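Local coordinates for suppressor protein MPT5 (Saccharomyces cerevisiae, PDB 5BZ1), which binds a short sequence motif in the 3'-untranslated regions of target mRNAs through its Pumilio-repeat domain and so regulates gene expression after transcription, at residues Phe159-Ile164 with Leu192-Lys197; Lys68-Leu73 with Ile106-Asn111; Pro87-Ile92 with Lys120-Glu125. All coordinates share one frame; numbering follows the deposited sequence.

Contact 1: Phe159-Ile164 with Leu192-Lys197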
loop_
_atom_site.group_PDB
_atom_site.type_symbol
_atom_site.label_atom_id
_atom_site.label_comp_id
_atom_site.label_asym_id
_atom_site.label_seq_id
_atom_site.Cartn_x
_atom_site.Cartn_y
_atom_site.Cartn_z
ATOM N N PHE A 159 -3.162 11.351 11.840
ATOM C CA PHE A 159 -1.821 11.108 12.371
ATOM C C PHE A 159 -0.935 10.317 11.411
ATOM O O PHE A 159 0.293 10.447 11.431
ATOM C CB PHE A 159 -1.889 10.419 13.736
ATOM C CG PHE A 159 -2.222 8.951 13.672
ATOM C CD1 PHE A 159 -1.210 7.998 13.709
ATOM C CD2 PHE A 159 -3.540 8.523 13.611
ATOM C CE1 PHE A 159 -1.506 6.646 13.671
ATOM C CE2 PHE A 159 -3.846 7.168 13.574
ATOM C CZ PHE A 159 -2.826 6.230 13.604
ATOM N N ILE A 160 -1.563 9.495 10.577
ATOM C CA ILE A 160 -0.840 8.723 9.576
ATOM C C ILE A 160 -0.423 9.618 8.406
ATOM O O ILE A 160 0.740 9.613 7.999
ATOM C CB ILE A 160 -1.685 7.548 9.050
ATOM C CG1 ILE A 160 -2.131 6.647 10.204
ATOM C CG2 ILE A 160 -0.902 6.738 8.032
ATOM C CD1 ILE A 160 -3.066 5.521 9.791
ATOM N N ILE A 161 -1.382 10.366 7.861
ATOM C CA ILE A 161 -1.111 11.296 6.768
ATOM C C ILE A 161 -0.015 12.280 7.174
ATOM O O ILE A 161 0.942 12.497 6.425
ATOM C CB ILE A 161 -2.374 12.093 6.350
ATOM C CG1 ILE A 161 -3.557 11.155 6.085
ATOM C CG2 ILE A 161 -2.083 12.965 5.128
ATOM C CD1 ILE A 161 -3.300 10.129 4.997
ATOM N N ASP A 162 -0.159 12.865 8.363
ATOM C CA ASP A 162 0.797 13.851 8.868
ATOM C C ASP A 162 2.226 13.307 8.916
ATOM O O ASP A 162 3.178 13.993 8.544
ATOM C CB ASP A 162 0.390 14.339 10.263
ATOM C CG ASP A 162 -0.839 15.232 10.241
ATOM O OD1 ASP A 162 -1.291 15.607 9.139
ATOM O OD2 ASP A 162 -1.345 15.564 11.335
ATOM N N ALA A 163 2.370 12.071 9.382
ATOM C CA ALA A 163 3.680 11.434 9.478
ATOM C C ALA A 163 4.308 11.210 8.104
ATOM O O ALA A 163 5.508 11.409 7.915
ATOM C CB ALA A 163 3.566 10.122 10.216
ATOM N N ILE A 164 3.485 10.781 7.153
ATOM C CA ILE A 164 3.944 10.464 5.805
ATOM C C ILE A 164 4.455 11.686 5.050
ATOM O O ILE A 164 5.516 11.633 4.423
ATOM C CB ILE A 164 2.825 9.789 4.988
ATOM C CG1 ILE A 164 2.523 8.406 5.555
ATOM C CG2 ILE A 164 3.209 9.667 3.521
ATOM C CD1 ILE A 164 1.323 7.750 4.939
ATOM N N LEU A 192 -9.808 11.018 -1.531
ATOM C CA LEU A 192 -9.106 11.532 -2.702
ATOM C C LEU A 192 -8.127 12.641 -2.315
ATOM O O LEU A 192 -6.978 12.649 -2.761
ATOM C CB LEU A 192 -10.105 12.032 -3.747
ATOM C CG LEU A 192 -9.577 12.269 -5.161
ATOM C CD1 LEU A 192 -8.548 11.214 -5.529
ATOM C CD2 LEU A 192 -10.721 12.255 -6.158
ATOM N N GLN A 193 -8.579 13.555 -1.458
ATOM C CA GLN A 193 -7.750 14.674 -1.020
ATOM C C GLN A 193 -6.554 14.228 -0.175
ATOM O O GLN A 193 -5.508 14.881 -0.179
ATOM C CB GLN A 193 -8.595 15.722 -0.288
ATOM C CG GLN A 193 -9.407 16.605 -1.242
ATOM C CD GLN A 193 -10.327 17.573 -0.524
ATOM O OE1 GLN A 193 -10.813 17.295 0.572
ATOM N NE2 GLN A 193 -10.573 18.722 -1.144
ATOM N N GLN A 194 -6.711 13.117 0.540
ATOM C CA GLN A 194 -5.596 12.529 1.278
ATOM C C GLN A 194 -4.589 11.884 0.322
ATOM O O GLN A 194 -3.385 11.923 0.567
ATOM C CB GLN A 194 -6.093 11.510 2.313
ATOM C CG GLN A 194 -6.792 12.133 3.534
ATOM C CD GLN A 194 -7.520 11.102 4.377
ATOM O OE1 GLN A 194 -7.888 10.035 3.885
ATOM N NE2 GLN A 194 -7.738 11.416 5.651
ATOM N N ILE A 195 -5.088 11.291 -0.760
ATOM C CA ILE A 195 -4.220 10.725 -1.794
ATOM C C ILE A 195 -3.374 11.824 -2.441
ATOM O O ILE A 195 -2.179 11.636 -2.688
ATOM C CB ILE A 195 -5.035 9.993 -2.886
ATOM C CG1 ILE A 195 -5.796 8.808 -2.294
ATOM C CG2 ILE A 195 -4.132 9.514 -4.019
ATOM C CD1 ILE A 195 -6.695 8.095 -3.291
ATOM N N PHE A 196 -4.007 12.964 -2.713
ATOM C CA PHE A 196 -3.335 14.120 -3.307
ATOM C C PHE A 196 -2.132 14.574 -2.490
ATOM O O PHE A 196 -1.042 14.756 -3.035
ATOM C CB PHE A 196 -4.307 15.292 -3.450
ATOM C CG PHE A 196 -5.247 15.171 -4.613
ATOM C CD1 PHE A 196 -5.050 14.205 -5.588
ATOM C CD2 PHE A 196 -6.328 16.035 -4.737
ATOM C CE1 PHE A 196 -5.915 14.094 -6.662
ATOM C CE2 PHE A 196 -7.197 15.928 -5.810
ATOM C CZ PHE A 196 -6.987 14.956 -6.773
ATOM N N LYS A 197 -2.339 14.763 -1.187
ATOM C CA LYS A 197 -1.277 15.224 -0.294
ATOM C C LYS A 197 -0.078 14.281 -0.308
ATOM O O LYS A 197 1.073 14.721 -0.284
ATOM C CB LYS A 197 -1.811 15.401 1.133
ATOM C CG LYS A 197 -2.610 16.687 1.332
ATOM C CD LYS A 197 -3.519 16.611 2.552
ATOM C CE LYS A 197 -2.740 16.387 3.837
ATOM N NZ LYS A 197 -1.861 17.536 4.177
HETATM O O HOH W 1 -1.069 16.521 6.895
#

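Contact 2: Lys68-Leu73 with Ile106-Asn111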
loop_
_atom_site.group_PDB
_atom_site.type_symbol
_atom_site.label_atom_id
_atom_site.label_comp_id
_atom_site.label_asym_id
_atom_site.label_seq_id
_atom_site.Cartn_x
_atom_site.Cartn_y
_atom_site.Cartn_z
ATOM N N LYS A 68 -9.483 -12.147 24.870
ATOM C CA LYS A 68 -10.719 -12.879 25.129
ATOM C C LYS A 68 -11.741 -11.944 25.764
ATOM O O LYS A 68 -12.910 -11.920 25.375
ATOM C CB LYS A 68 -10.466 -14.071 26.056
ATOM C CG LYS A 68 -11.516 -15.166 25.930
ATOM C CD LYS A 68 -11.522 -15.715 24.508
ATOM C CE LYS A 68 -12.686 -16.649 24.276
ATOM N NZ LYS A 68 -12.449 -17.501 23.080
ATOM N N LEU A 69 -11.274 -11.168 26.736
ATOM C CA LEU A 69 -12.099 -10.204 27.450
ATOM C C LEU A 69 -12.803 -9.241 26.489
ATOM O O LEU A 69 -13.947 -8.847 26.728
ATOM C CB LEU A 69 -11.222 -9.437 28.439
ATOM C CG LEU A 69 -11.680 -9.231 29.882
ATOM C CD1 LEU A 69 -12.684 -10.287 30.313
ATOM C CD2 LEU A 69 -10.468 -9.239 30.804
ATOM N N CYS A 70 -12.128 -8.880 25.397
ATOM C CA CYS A 70 -12.705 -7.990 24.386
ATOM C C CYS A 70 -14.012 -8.511 23.786
ATOM O O CYS A 70 -14.815 -7.735 23.266
ATOM C CB CYS A 70 -11.700 -7.719 23.263
ATOM S SG CYS A 70 -10.367 -6.596 23.730
ATOM N N ASP A 71 -14.224 -9.822 23.859
ATOM C CA ASP A 71 -15.440 -10.426 23.325
ATOM C C ASP A 71 -16.607 -10.371 24.317
ATOM O O ASP A 71 -17.735 -10.709 23.966
ATOM C CB ASP A 71 -15.179 -11.878 22.908
ATOM C CG ASP A 71 -14.342 -11.986 21.645
ATOM O OD1 ASP A 71 -14.393 -11.055 20.814
ATOM O OD2 ASP A 71 -13.643 -13.010 21.482
ATOM N N TYR A 72 -16.337 -9.936 25.547
ATOM C CA TYR A 72 -17.335 -10.013 26.616
ATOM C C TYR A 72 -17.564 -8.708 27.388
ATOM O O TYR A 72 -18.606 -8.537 28.021
ATOM C CB TYR A 72 -16.973 -11.135 27.595
ATOM C CG TYR A 72 -16.878 -12.502 26.957
ATOM C CD1 TYR A 72 -18.009 -13.281 26.773
ATOM C CD2 TYR A 72 -15.656 -13.013 26.540
ATOM C CE1 TYR A 72 -17.929 -14.532 26.193
ATOM C CE2 TYR A 72 -15.569 -14.264 25.956
ATOM C CZ TYR A 72 -16.709 -15.016 25.788
ATOM O OH TYR A 72 -16.629 -16.260 25.209
ATOM N N LEU A 73 -16.591 -7.798 27.343
ATOM C CA LEU A 73 -16.671 -6.535 28.082
ATOM C C LEU A 73 -17.890 -5.696 27.692
ATOM O O LEU A 73 -18.274 -5.650 26.522
ATOM C CB LEU A 73 -15.402 -5.697 27.874
ATOM C CG LEU A 73 -14.079 -6.198 28.459
ATOM C CD1 LEU A 73 -12.943 -5.228 28.148
ATOM C CD2 LEU A 73 -14.197 -6.411 29.956
ATOM N N ILE A 106 -8.907 -2.693 18.884
ATOM C CA ILE A 106 -9.372 -1.913 17.739
ATOM C C ILE A 106 -10.476 -2.656 16.992
ATOM O O ILE A 106 -11.476 -2.061 16.587
ATOM C CB ILE A 106 -8.212 -1.609 16.759
ATOM C CG1 ILE A 106 -7.205 -0.657 17.402
ATOM C CG2 ILE A 106 -8.734 -1.013 15.452
ATOM C CD1 ILE A 106 -5.873 -0.603 16.681
ATOM N N ASP A 107 -10.294 -3.962 16.820
ATOM C CA ASP A 107 -11.222 -4.777 16.041
ATOM C C ASP A 107 -12.604 -4.878 16.685
ATOM O O ASP A 107 -13.587 -5.184 16.006
ATOM C CB ASP A 107 -10.647 -6.178 15.838
ATOM C CG ASP A 107 -11.292 -6.913 14.681
ATOM O OD1 ASP A 107 -11.385 -6.333 13.578
ATOM O OD2 ASP A 107 -11.709 -8.075 14.873
ATOM N N THR A 108 -12.675 -4.613 17.989
ATOM C CA THR A 108 -13.927 -4.751 18.732
ATOM C C THR A 108 -14.395 -3.475 19.434
ATOM O O THR A 108 -15.083 -3.554 20.453
ATOM C CB THR A 108 -13.834 -5.876 19.789
ATOM O OG1 THR A 108 -12.791 -5.576 20.726
ATOM C CG2 THR A 108 -13.546 -7.213 19.127
ATOM N N VAL A 109 -14.028 -2.308 18.904
ATOM C CA VAL A 109 -14.517 -1.048 19.475
ATOM C C VAL A 109 -16.042 -0.969 19.395
ATOM O O VAL A 109 -16.640 -1.426 18.418
ATOM C CB VAL A 109 -13.899 0.198 18.805
ATOM C CG1 VAL A 109 -12.443 0.359 19.207
ATOM C CG2 VAL A 109 -14.043 0.127 17.287
ATOM N N ASP A 110 -16.661 -0.397 20.425
ATOM C CA ASP A 110 -18.116 -0.339 20.513
ATOM C C ASP A 110 -18.685 0.932 19.899
ATOM O O ASP A 110 -19.803 0.932 19.376
ATOM C CB ASP A 110 -18.562 -0.416 21.975
ATOM C CG ASP A 110 -18.198 -1.728 22.630
ATOM O OD1 ASP A 110 -18.607 -2.788 22.109
ATOM O OD2 ASP A 110 -17.498 -1.698 23.664
ATOM N N ASN A 111 -17.922 2.019 19.969
ATOM C CA ASN A 111 -18.446 3.328 19.595
ATOM C C ASN A 111 -17.363 4.344 19.237
ATOM O O ASN A 111 -16.164 4.062 19.334
ATOM C CB ASN A 111 -19.322 3.879 20.727
ATOM C CG ASN A 111 -18.587 3.937 22.058
ATOM O OD1 ASN A 111 -17.489 4.491 22.151
ATOM N ND2 ASN A 111 -19.183 3.349 23.093
HETATM O O HOH W 2 -17.093 -4.136 24.365
#

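Contact 3: Pro87-Ile92 with Lys120-Glu125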
loop_
_atom_site.group_PDB
_atom_site.type_symbol
_atom_site.label_atom_id
_atom_site.label_comp_id
_atom_site.label_asym_id
_atom_site.label_seq_id
_atom_site.Cartn_x
_atom_site.Cartn_y
_atom_site.Cartn_z
ATOM N N PRO A 87 -2.601 6.450 26.173
ATOM C CA PRO A 87 -1.316 7.147 26.015
ATOM C C PRO A 87 -0.150 6.212 25.655
ATOM O O PRO A 87 0.896 6.703 25.228
ATOM C CB PRO A 87 -1.074 7.755 27.402
ATOM C CG PRO A 87 -2.441 7.881 28.016
ATOM C CD PRO A 87 -3.190 6.684 27.508
ATOM N N ASN A 88 -0.330 4.901 25.814
ATOM C CA ASN A 88 0.769 3.951 25.649
ATOM C C ASN A 88 0.750 3.157 24.346
ATOM O O ASN A 88 1.440 2.143 24.235
ATOM C CB ASN A 88 0.805 2.969 26.822
ATOM C CG ASN A 88 0.700 3.659 28.162
ATOM O OD1 ASN A 88 1.600 4.395 28.569
ATOM N ND2 ASN A 88 -0.402 3.420 28.863
ATOM N N VAL A 89 -0.026 3.616 23.367
ATOM C CA VAL A 89 -0.209 2.863 22.125
ATOM C C VAL A 89 1.084 2.594 21.346
ATOM O O VAL A 89 1.194 1.567 20.680
ATOM C CB VAL A 89 -1.265 3.508 21.191
ATOM C CG1 VAL A 89 -2.660 3.372 21.789
ATOM C CG2 VAL A 89 -0.937 4.973 20.929
ATOM N N PHE A 90 2.055 3.502 21.425
ATOM C CA PHE A 90 3.336 3.271 20.758
ATOM C C PHE A 90 4.068 2.088 21.374
ATOM O O PHE A 90 4.525 1.191 20.665
ATOM C CB PHE A 90 4.244 4.506 20.803
ATOM C CG PHE A 90 5.610 4.267 20.205
ATOM C CD1 PHE A 90 5.779 4.237 18.826
ATOM C CD2 PHE A 90 6.721 4.062 21.017
ATOM C CE1 PHE A 90 7.031 4.010 18.263
ATOM C CE2 PHE A 90 7.978 3.833 20.464
ATOM C CZ PHE A 90 8.132 3.808 19.083
ATOM N N GLN A 91 4.191 2.104 22.697
ATOM C CA GLN A 91 4.854 1.031 23.432
ATOM C C GLN A 91 4.166 -0.308 23.188
ATOM O O GLN A 91 4.816 -1.344 23.026
ATOM C CB GLN A 91 4.847 1.346 24.928
ATOM C CG GLN A 91 5.276 0.182 25.812
ATOM C CD GLN A 91 5.095 0.486 27.281
ATOM O OE1 GLN A 91 4.483 1.490 27.643
ATOM N NE2 GLN A 91 5.630 -0.376 28.136
ATOM N N ILE A 92 2.840 -0.273 23.157
ATOM C CA ILE A 92 2.050 -1.470 22.935
ATOM C C ILE A 92 2.220 -2.011 21.511
ATOM O O ILE A 92 2.380 -3.215 21.316
ATOM C CB ILE A 92 0.566 -1.195 23.222
ATOM C CG1 ILE A 92 0.365 -0.893 24.712
ATOM C CG2 ILE A 92 -0.289 -2.373 22.805
ATOM C CD1 ILE A 92 -1.014 -0.346 25.058
ATOM N N LYS A 120 -6.527 9.606 19.752
ATOM C CA LYS A 120 -5.862 10.600 20.588
ATOM C C LYS A 120 -4.491 10.094 21.047
ATOM O O LYS A 120 -3.525 10.860 21.124
ATOM C CB LYS A 120 -6.729 10.954 21.796
ATOM C CG LYS A 120 -6.133 12.021 22.707
ATOM C CD LYS A 120 -7.056 12.302 23.884
ATOM C CE LYS A 120 -6.417 13.250 24.882
ATOM N NZ LYS A 120 -7.320 13.520 26.032
ATOM N N GLY A 121 -4.403 8.798 21.330
ATOM C CA GLY A 121 -3.150 8.205 21.765
ATOM C C GLY A 121 -2.093 8.228 20.678
ATOM O O GLY A 121 -0.895 8.320 20.963
ATOM N N PHE A 122 -2.538 8.142 19.427
ATOM C CA PHE A 122 -1.632 8.162 18.286
ATOM C C PHE A 122 -1.311 9.588 17.831
ATOM O O PHE A 122 -0.500 9.789 16.921
ATOM C CB PHE A 122 -2.220 7.370 17.114
ATOM C CG PHE A 122 -2.097 5.876 17.260
ATOM C CD1 PHE A 122 -0.855 5.257 17.183
ATOM C CD2 PHE A 122 -3.224 5.086 17.453
ATOM C CE1 PHE A 122 -0.736 3.877 17.312
ATOM C CE2 PHE A 122 -3.115 3.707 17.586
ATOM C CZ PHE A 122 -1.869 3.103 17.514
ATOM N N SER A 123 -1.957 10.574 18.451
ATOM C CA SER A 123 -1.703 11.973 18.111
ATOM C C SER A 123 -0.381 12.433 18.717
ATOM O O SER A 123 0.186 11.759 19.583
ATOM C CB SER A 123 -2.834 12.876 18.604
ATOM O OG SER A 123 -2.783 13.036 20.013
ATOM N N GLN A 124 0.098 13.590 18.269
ATOM C CA GLN A 124 1.385 14.114 18.716
ATOM C C GLN A 124 1.434 14.451 20.203
ATOM O O GLN A 124 2.511 14.653 20.759
ATOM C CB GLN A 124 1.798 15.323 17.874
ATOM C CG GLN A 124 2.234 14.961 16.464
ATOM C CD GLN A 124 2.754 16.156 15.691
ATOM O OE1 GLN A 124 3.706 16.813 16.107
ATOM N NE2 GLN A 124 2.124 16.444 14.559
ATOM N N GLU A 125 0.275 14.507 20.847
ATOM C CA GLU A 125 0.226 14.742 22.284
ATOM C C GLU A 125 0.893 13.587 23.042
ATOM O O GLU A 125 1.462 13.786 24.116
ATOM C CB GLU A 125 -1.225 14.918 22.745
ATOM C CG GLU A 125 -1.381 15.283 24.216
ATOM C CD GLU A 125 -2.833 15.419 24.636
ATOM O OE1 GLU A 125 -3.722 15.299 23.767
ATOM O OE2 GLU A 125 -3.085 15.644 25.839
#

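Contact 1: Phe159-Ile164 with Leu192-Lys197
Ile-161 is the residue that reaches from helix 158-165 to helix 192-204, and its two branches meet different partners there. The CG2 branch lies 3.7 Å from CE of Lys-197, while the CD1 end of the other branch sits 4.1 Å from CB of Gln-194. The branches part because CG2 stands opposite the backbone N and CG1 opposite the carbonyl carbon (chi1 -51°). Both partners run across the isoleucine at about a right angle. Each offers a methylene carbon to one of its methyl groups.

The closest atom of Gln-194 is CB. From there the side chain extends past the isoleucine, with OE1 accepting from the backbone N of Thr-191 and NE2 donating to the carbonyl of Pro-154. Lys-197 bends at chi3 and chi4, which lays CE against CG2 of Ile-161 and leaves NZ on the side where a water may join it to Asp-162. The water accepts from NZ at 3.0 Å, but its link to OD1 of Asp-162 is doubtful, being modelled at only 2.4 Å; the two charged atoms, NZ and OD1, are 5.4 Å apart.

The pair of helices belongs to the all-helical Pumilio repeat array, in which Leu-186 of helix 179-189 also packs on Ile-161. Chemically, the contact is a small apolar touch at a buried isoleucine, edged by an exposed lysine whose attraction to the aspartate, if relayed by the water, is probably modest.

Contact 2: Lys68-Leu73 with Ile106-Asn111
Thr-108 faces Cys-70 across the ends of two neighbouring helices, and their CA atoms, 6.6 Å apart, mark the nearest approach of the two backbones. Thr-108 is the first residue to leave helical geometry after helix 98-107. Its OG1 lies between its own backbone N and carbonyl carbon (chi1 60°), which sets the hydroxyl 3.5 Å from CB of Cys-70 and 4.0 Å from SG. This is packing of an oxygen against the root of the cysteine side chain; the main hydrogen-bond partner of the hydroxyl is the carbonyl of Lys-104, one turn back, in helix 98-107. The methyl CG2 takes another direction, opposite the carbonyl carbon, and comes within 4.3 Å of OD1 of Asp-71.

Helix 62-69 belongs to Pumilio repeat 2 and helix 98-107 to Pumilio repeat 3, so the contact joins successive units of the superhelical PUF scaffold where these helices run out into their turns. Lys-78 of helix 75-85 ties the two turns together, its NZ bonding to the carbonyl oxygens of both Cys-70 and Thr-108.

Two residues further on, Asp-110 points its CB toward residues 68-73, and a water spans the remaining distance. That water donates to OD2 of Asp-110 at 2.6 Å and to the carbonyl O of Leu-73 at 2.9 Å. Asn-111 then takes the N-cap position of helix 112-121, its OD1 accepting from the backbone N of Gln-114.

Contact 3: Pro87-Ile92 with Lys120-Glu125
Val-89 and Phe-122 meet by a CH-pi contact within the Pumilio repeat scaffold, where the start of helix 89-93 packs against the end of helix 112-121. CG2 of Val-89 stands over the middle of the Phe-122 ring, 3.7 Å from its centroid and only 10° off the ring normal. CG2 is set between the valine's backbone N and carbonyl carbon (chi1 -69°, measured to CG1), which carries it over both the ring and the Gly-121 peptide. CB of the valine covers the same ring nearer its far end, 3.7 Å from CZ. The ring is further enclosed by Leu-135 of helix 129-137 and by a stack with Phe-159.

Beside this aromatic contact there is backbone packing. The same CG2 presses on the peptide of Gly-121, 3.3 Å from its carbonyl O. That oxygen is hydrogen-bonded by OG1 of Thr-127; the methyl merely packs against it. Gly-121 carries no side chain, which leaves room for the valine to come this close.

Hydrogen bonds shape the turn that follows the phenylalanine. The carbonyl O of Lys-120 accepts both the backbone N of Ser-123 and its hydroxyl, the latter with OG 2.6 Å from O and tilted 18° from the carbonyl plane.

The three contacts lie along one run of Pumilio repeats. Contacts 1 and 3 touch: CB of Phe-159 packs 3.5 Å from the carbonyl O of Phe-122. Contact 2 touches neither, its nearest atoms being about 5 Å from contact 3 and about 8 Å from contact 1. Contacts 2 and 3 interleave along the chain, since 87-92 falls between the two segments of contact 2 and 106-111 between those of contact 3, whereas contact 1 comes later in sequence. Nearest-atom distances to the bound RNA are about 7 Å for contact 2, 9 Å for contact 3 and 13 Å for contact 1, so none of the three contacts touches the RNA directly.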